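Local coordinates for CBS domain containing membrane protein (Sphaerobacter thermophilus, PDB 4ESY) that is of unknown function but carries a C-terminal pair of CBS domains, a module that in relatives often binds adenine nucleotides and regulates the attached protein, at residues T30-D35 and V55-H60. Numbering follows the deposited sequence. Where two conformers were deposited one is given.
Sequences TVREDD and VDQNGH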
# COMPACT_ATOMS: atom_id res chain seq x y z
N THR B 30 6.15 -10.29 13.42
CA THR B 30 5.04 -10.06 14.31
C THR B 30 5.47 -9.11 15.44
O THR B 30 6.67 -8.90 15.63
CB THR B 30 4.52 -11.36 14.95
OG1 THR B 30 5.51 -11.85 15.87
CG2 THR B 30 4.23 -12.41 13.89
N VAL B 31 4.49 -8.55 16.16
CA VAL B 31 4.75 -7.82 17.39
C VAL B 31 3.91 -8.42 18.52
O VAL B 31 2.90 -9.12 18.27
CB VAL B 31 4.42 -6.27 17.24
CG1 VAL B 31 5.28 -5.60 16.13
CG2 VAL B 31 2.97 -6.06 16.98
N ARG B 32 4.30 -8.15 19.77
CA ARG B 32 3.59 -8.68 20.92
C ARG B 32 2.56 -7.66 21.35
O ARG B 32 2.78 -6.44 21.24
CB ARG B 32 4.56 -8.95 22.08
CG ARG B 32 5.56 -10.07 21.81
CD ARG B 32 4.92 -11.39 22.25
NE ARG B 32 5.81 -12.53 22.13
CZ ARG B 32 6.66 -12.95 23.07
NH1 ARG B 32 6.76 -12.32 24.24
NH2 ARG B 32 7.42 -14.01 22.82
N GLU B 33 1.45 -8.16 21.89
CA GLU B 33 0.39 -7.25 22.29
C GLU B 33 0.85 -6.30 23.39
O GLU B 33 0.29 -5.23 23.53
CB GLU B 33 -0.85 -8.02 22.73
CG GLU B 33 -0.61 -8.83 23.96
CD GLU B 33 -1.84 -9.69 24.35
OE1 GLU B 33 -2.99 -9.32 23.99
OE2 GLU B 33 -1.66 -10.73 25.01
N ASP B 34 1.86 -6.69 24.16
CA ASP B 34 2.39 -5.82 25.22
C ASP B 34 3.54 -4.92 24.75
O ASP B 34 4.10 -4.22 25.55
CB ASP B 34 2.96 -6.65 26.39
CG ASP B 34 1.93 -7.54 27.09
OD1 ASP B 34 0.71 -7.42 26.84
OD2 ASP B 34 2.36 -8.37 27.92
N ASP B 35 3.95 -4.97 23.48
CA ASP B 35 5.00 -4.06 22.99
C ASP B 35 4.48 -2.63 22.98
O ASP B 35 3.34 -2.40 22.59
CB ASP B 35 5.42 -4.40 21.56
CG ASP B 35 6.30 -5.68 21.47
OD1 ASP B 35 6.79 -6.19 22.53
OD2 ASP B 35 6.45 -6.18 20.33
N VAL B 55 0.66 -10.80 18.31
CA VAL B 55 0.52 -12.10 18.97
C VAL B 55 0.62 -12.00 20.49
O VAL B 55 1.16 -11.03 21.02
CB VAL B 55 1.56 -13.10 18.47
CG1 VAL B 55 1.43 -13.30 16.94
CG2 VAL B 55 2.99 -12.63 18.83
N ASP B 56 0.13 -13.01 21.20
CA ASP B 56 0.35 -13.08 22.65
C ASP B 56 1.74 -13.62 23.01
O ASP B 56 2.56 -13.90 22.10
CB ASP B 56 -0.76 -13.83 23.37
CG ASP B 56 -0.80 -15.34 23.03
OD1 ASP B 56 0.13 -15.91 22.43
OD2 ASP B 56 -1.80 -15.95 23.38
N GLN B 57 2.03 -13.76 24.30
CA GLN B 57 3.39 -14.13 24.68
C GLN B 57 3.77 -15.48 24.10
O GLN B 57 4.94 -15.71 23.81
CB GLN B 57 3.65 -14.09 26.21
CG GLN B 57 5.12 -14.43 26.53
CD GLN B 57 5.52 -14.16 27.97
OE1 GLN B 57 4.72 -14.32 28.90
NE2 GLN B 57 6.78 -13.77 28.17
N ASN B 58 2.79 -16.36 23.90
CA ASN B 58 3.10 -17.67 23.34
C ASN B 58 2.89 -17.77 21.83
O ASN B 58 2.89 -18.87 21.28
CB ASN B 58 2.31 -18.78 24.05
CG ASN B 58 2.37 -18.65 25.55
OD1 ASN B 58 1.39 -18.25 26.18
ND2 ASN B 58 3.53 -18.95 26.14
N GLY B 59 2.69 -16.64 21.16
CA GLY B 59 2.75 -16.63 19.71
C GLY B 59 1.44 -16.82 18.95
O GLY B 59 1.46 -16.90 17.75
N HIS B 60 0.31 -16.89 19.64
CA HIS B 60 -0.98 -16.99 18.96
C HIS B 60 -1.47 -15.62 18.49
O HIS B 60 -1.31 -14.63 19.19
CB HIS B 60 -2.02 -17.55 19.92
CG HIS B 60 -1.58 -18.79 20.61
ND1 HIS B 60 -1.42 -19.99 19.95
CD2 HIS B 60 -1.26 -19.02 21.91
CE1 HIS B 60 -1.01 -20.91 20.81
NE2 HIS B 60 -0.90 -20.34 22.01
O HOH W 1 0.48 -11.78 25.89
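R32 and V55 pair as a parallel beta bridge, their CA atoms 5.0 Å apart. Two backbone hydrogen bonds flank it. V55 N gives a nearly straight bond to V31 O at 2.8 Å, and E33 N reaches V55 O at 3.0 Å. R32 CA also brings its hydrogen to V55 O. Each segment then enters a type I turn, R32 to D35 and D56 to G59, the second being the turn of the hairpin between strands 53-55 and 61-64. D35 OD2 ties the first turn back by accepting R32 N at 3.0 Å from above its carboxylate plane. D56 OD1 accepts H60 N at the same length and so braces the second.

The side chains of R32 and V55 share one face of the sheet. R32 bends at CG (chi2 -89°), which carries its guanidinium over the second turn. There Q57 O lies over one face, 3.2 Å from R32 NH2, at a poor angle for a hydrogen bond. V55 CG2 sits near the plane of the guanidinium, at its edge, and also meets T30 OG1. E33 OE2 approaches D56 CB, and a water links this carboxylate oxygen to Q57 N.

The contact joins edge strand 31-32 to the end of central strand 53-55 in the first CBS domain. V31 packs on V54, E33 and D56 touch V62 of strand 61-64, and E33 is backbone-bonded to S108 of helix 107-110.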